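Local coordinates for ARO (armadillo repeats only protein) (Plasmodium falciparum Santa Lucia, PDB 5EWP) that probably takes part, as an armadillo-repeat protein-binding scaffold, in the translocation of rhoptries and their attachment to the apical pole of the parasite, at residues I172-L175 / V176-L179; A197-H200 / L201-F204. One frame throughout, in Å; residues are numbered along the deposited sequence.

How the contacts relate
Contact 1 and contact 2 illustrate how an armadillo-type solenoid is built from successive helices that pack through their apolar faces. Contact 1 (172-179) covers most of the short helix 171-177 and the residues that follow; contact 2 (197-204) lies within helix 192-205, the next helix along the chain, so the two come in series. Their centres are about 10 Å apart and they touch directly. I172 CD1 lies 3.7 Å from F204 CD2, and L175 CD1 lies 3.8 Å from L201 CD2, while L179 fits against both I198 and L201. Each turn thus gives the other part of its apolar surroundings, joining consecutive helices of what is probably a protein-binding solenoid.

Contact 1. Residues I172-L175 / V176-L179; sequences ITQL and VNLL
I172 and V176, one helical turn apart, are tied first by their backbones: V176 N gives a nearly straight hydrogen bond to I172 O at 2.9 Å (164°). N177 N repeats the pattern on T173 O. At L178 the pattern changes, for its N-H is shared between Q174 O, in a weak bond, and L175 O at 3.0 Å. This last donor stands well above the L175 carbonyl plane.

Apolar contact follows the same spacing. I172 CG2 meets V176 CG2 at 4.0 Å; V176 CG2 stands beside its own backbone N, anti to the carbonyl carbon, and thereby faces back toward the preceding turn. L175 CD2 and L178 CD1 approach to 4.2 Å, and both leucines also pack on A149 of helix 142-156.

On the more polar face, the amides of Q174 and N177 are almost perpendicular (88°). A bend at chi2 (-46°) brings the glutamine amide round toward N177, with OE1 of Q174 4.1 Å from ND2 of N177.

The shift from i to i+4 bonding to i to i+3 bonding, with L179 N bound to V176 O, is of the kind seen where alpha-helices finish, here in a short helix of an armadillo-type solenoid.

Contact 2. Residues A197-H200 / L201-F204; sequences AIYH and LEDF
Y199 and E202, three residues apart on one helix, lie alongside each other and point the same way. E202 OE1 comes to the edge of the tyrosine ring, in its plane, 3.7 Å from Y199 CD1, with ring and carboxylate turned 36° apart. The edge carries the ring's partly positive hydrogens, a suitable neighbour for a carboxylate oxygen.

The side chains of H200 and D203 are bridged by a water. It lies 2.8 Å from H200 ND1 and donates to D203 OD2 at 2.9 Å, spanning a gap of 5.1 Å between H200 ND1 and D203 OD2. D203 OD2 also forms a salt bridge with R153 of helix 142-156, so this oxygen has a charged partner beyond the water; the arginine would be expected to stabilise the negative charge.

Beneath these side chains runs regular i to i+4 backbone bonding. The N-H groups of L201, E202, D203 and F204 donate in turn to the carbonyl O atoms of A197, I198, Y199 and H200, with N-O distances of 3.0 to 3.1 Å. L201 CG folds back beside its own N (chi1 -72°), coming 3.3 Å from A197 O.

Around the helix, L201 packs on V176 of helix 171-177 and on L246 of helix 237-250, while I198 rests on L239 and S243 of the latter. H200 faces helix 142-156, and F204 meets the ring of F215 in helix 213-220, which follows the short strands 206-207 and 210-211 in the chain.

Contact 1. Residues I172-L175 / V176-L179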
loop_
_atom_site.group_PDB
_atom_site.type_symbol
_atom_site.label_atom_id
_atom_site.label_comp_id
_atom_site.label_asym_id
_atom_site.label_seq_id
_atom_site.Cartn_x
_atom_site.Cartn_y
_atom_site.Cartn_z
ATOM N N ILE A 172 5.993 0.402 13.179
ATOM C CA ILE A 172 6.092 1.768 13.682
ATOM C C ILE A 172 7.453 2.383 13.329
ATOM O O ILE A 172 7.542 3.564 12.984
ATOM C CB ILE A 172 5.834 1.818 15.198
ATOM C CG1 ILE A 172 4.349 1.548 15.470
ATOM C CG2 ILE A 172 6.217 3.174 15.773
ATOM C CD1 ILE A 172 3.431 2.562 14.810
ATOM N N THR A 173 8.506 1.578 13.403
ATOM C CA THR A 173 9.816 2.025 12.945
ATOM C C THR A 173 9.750 2.566 11.515
ATOM O O THR A 173 10.221 3.669 11.243
ATOM C CB THR A 173 10.849 0.893 13.010
ATOM O OG1 THR A 173 10.857 0.332 14.330
ATOM C CG2 THR A 173 12.242 1.423 12.661
ATOM N N GLN A 174 9.134 1.808 10.612
ATOM C CA GLN A 174 9.067 2.234 9.221
ATOM C C GLN A 174 8.190 3.472 9.049
ATOM O O GLN A 174 8.540 4.378 8.294
ATOM C CB GLN A 174 8.568 1.100 8.334
ATOM C CG GLN A 174 9.493 -0.077 8.300
ATOM C CD GLN A 174 10.937 0.337 8.095
ATOM O OE1 GLN A 174 11.251 1.110 7.191
ATOM N NE2 GLN A 174 11.817 -0.159 8.953
ATOM N N LEU A 175 7.052 3.526 9.746
ATOM C CA LEU A 175 6.198 4.703 9.652
ATOM C C LEU A 175 6.885 5.959 10.112
ATOM O O LEU A 175 6.764 7.017 9.491
ATOM C CB LEU A 175 4.921 4.548 10.485
ATOM C CG LEU A 175 3.679 3.941 9.885
ATOM C CD1 LEU A 175 2.527 4.094 10.903
ATOM C CD2 LEU A 175 3.375 4.657 8.568
ATOM N N VAL A 176 7.577 5.846 11.240
ATOM C CA VAL A 176 8.257 6.989 11.815
ATOM C C VAL A 176 9.343 7.451 10.851
ATOM O O VAL A 176 9.556 8.647 10.674
ATOM C CB VAL A 176 8.828 6.662 13.213
ATOM C CG1 VAL A 176 9.785 7.749 13.679
ATOM C CG2 VAL A 176 7.690 6.502 14.213
ATOM N N ASN A 177 10.009 6.505 10.194
ATOM C CA ASN A 177 11.001 6.860 9.186
ATOM C C ASN A 177 10.422 7.621 8.000
ATOM O O ASN A 177 11.119 8.410 7.359
ATOM C CB ASN A 177 11.715 5.613 8.670
ATOM C CG ASN A 177 12.668 5.033 9.687
ATOM O OD1 ASN A 177 12.868 5.603 10.761
ATOM N ND2 ASN A 177 13.265 3.894 9.356
ATOM N N LEU A 178 9.143 7.412 7.710
ATOM C CA LEU A 178 8.515 8.155 6.626
ATOM C C LEU A 178 8.367 9.632 6.974
ATOM O O LEU A 178 8.102 10.447 6.097
ATOM C CB LEU A 178 7.145 7.560 6.265
ATOM C CG LEU A 178 7.193 6.158 5.638
ATOM C CD1 LEU A 178 5.806 5.623 5.282
ATOM C CD2 LEU A 178 8.081 6.149 4.433
ATOM N N LEU A 179 8.549 9.983 8.247
ATOM C CA LEU A 179 8.493 11.387 8.649
ATOM C C LEU A 179 9.747 12.172 8.237
ATOM O O LEU A 179 9.725 13.405 8.165
ATOM C CB LEU A 179 8.317 11.505 10.163
ATOM C CG LEU A 179 7.060 10.893 10.779
ATOM C CD1 LEU A 179 7.186 10.880 12.309
ATOM C CD2 LEU A 179 5.825 11.665 10.346
#

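Contact 2. Residues A197-H200 / L201-F204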
loop_
_atom_site.group_PDB
_atom_site.type_symbol
_atom_site.label_atom_id
_atom_site.label_comp_id
_atom_site.label_asym_id
_atom_site.label_seq_id
_atom_site.Cartn_x
_atom_site.Cartn_y
_atom_site.Cartn_z
ATOM N N ALA A 197 1.956 10.160 6.875
ATOM C CA ALA A 197 2.513 9.353 7.948
ATOM C C ALA A 197 2.132 9.904 9.330
ATOM O O ALA A 197 1.940 9.142 10.263
ATOM C CB ALA A 197 4.039 9.253 7.799
ATOM N N ILE A 198 2.018 11.223 9.459
ATOM C CA ILE A 198 1.541 11.820 10.703
ATOM C C ILE A 198 0.150 11.279 11.011
ATOM O O ILE A 198 -0.128 10.820 12.118
ATOM C CB ILE A 198 1.471 13.349 10.623
ATOM C CG1 ILE A 198 2.875 13.942 10.537
ATOM C CG2 ILE A 198 0.748 13.917 11.855
ATOM C CD1 ILE A 198 2.879 15.427 10.239
ATOM N N TYR A 199 -0.716 11.316 10.009
ATOM C CA TYR A 199 -2.082 10.828 10.184
ATOM C C TYR A 199 -2.121 9.330 10.468
ATOM O O TYR A 199 -2.961 8.855 11.226
ATOM C CB TYR A 199 -2.917 11.164 8.955
ATOM C CG TYR A 199 -3.076 12.648 8.718
ATOM C CD1 TYR A 199 -3.149 13.549 9.781
ATOM C CD2 TYR A 199 -3.154 13.150 7.426
ATOM C CE1 TYR A 199 -3.297 14.916 9.550
ATOM C CE2 TYR A 199 -3.301 14.502 7.188
ATOM C CZ TYR A 199 -3.369 15.379 8.242
ATOM O OH TYR A 199 -3.510 16.718 7.961
ATOM N N HIS A 200 -1.223 8.573 9.842
ATOM C CA HIS A 200 -1.168 7.143 10.113
ATOM C C HIS A 200 -0.805 6.873 11.578
ATOM O O HIS A 200 -1.385 5.999 12.219
ATOM C CB HIS A 200 -0.157 6.447 9.186
ATOM C CG HIS A 200 -0.498 6.536 7.727
ATOM N ND1 HIS A 200 -1.788 6.707 7.266
ATOM C CD2 HIS A 200 0.293 6.484 6.623
ATOM C CE1 HIS A 200 -1.778 6.744 5.944
ATOM N NE2 HIS A 200 -0.528 6.617 5.529
ATOM N N LEU A 201 0.174 7.614 12.095
ATOM C CA LEU A 201 0.602 7.446 13.475
ATOM C C LEU A 201 -0.518 7.787 14.457
ATOM O O LEU A 201 -0.728 7.073 15.434
ATOM C CB LEU A 201 1.839 8.304 13.748
ATOM C CG LEU A 201 3.107 7.778 13.069
ATOM C CD1 LEU A 201 4.216 8.835 13.082
ATOM C CD2 LEU A 201 3.571 6.482 13.733
ATOM N N GLU A 202 -1.252 8.859 14.178
ATOM C CA GLU A 202 -2.410 9.198 14.992
ATOM C C GLU A 202 -3.435 8.066 14.981
ATOM O O GLU A 202 -3.979 7.703 16.031
ATOM C CB GLU A 202 -3.051 10.499 14.502
ATOM C CG GLU A 202 -2.222 11.741 14.788
ATOM C CD GLU A 202 -2.931 13.023 14.389
ATOM O OE1 GLU A 202 -3.681 13.002 13.389
ATOM O OE2 GLU A 202 -2.736 14.052 15.074
ATOM N N ASP A 203 -3.692 7.502 13.799
ATOM C CA ASP A 203 -4.670 6.426 13.669
ATOM C C ASP A 203 -4.244 5.161 14.395
ATOM O O ASP A 203 -5.084 4.366 14.827
ATOM C CB ASP A 203 -4.938 6.128 12.188
ATOM C CG ASP A 203 -5.717 7.246 11.513
ATOM O OD1 ASP A 203 -6.191 8.153 12.240
ATOM O OD2 ASP A 203 -5.876 7.222 10.279
ATOM N N PHE A 204 -2.938 4.977 14.522
ATOM C CA PHE A 204 -2.382 3.884 15.307
ATOM C C PHE A 204 -2.632 4.120 16.799
ATOM O O PHE A 204 -3.043 3.217 17.519
ATOM C CB PHE A 204 -0.874 3.751 15.050
ATOM C CG PHE A 204 -0.227 2.607 15.776
ATOM C CD1 PHE A 204 -0.310 1.321 15.274
ATOM C CD2 PHE A 204 0.482 2.820 16.946
ATOM C CE1 PHE A 204 0.288 0.250 15.935
ATOM C CE2 PHE A 204 1.096 1.768 17.608
ATOM C CZ PHE A 204 0.997 0.475 17.109
HETATM O O HOH W 1 -4.213 7.939 7.975
#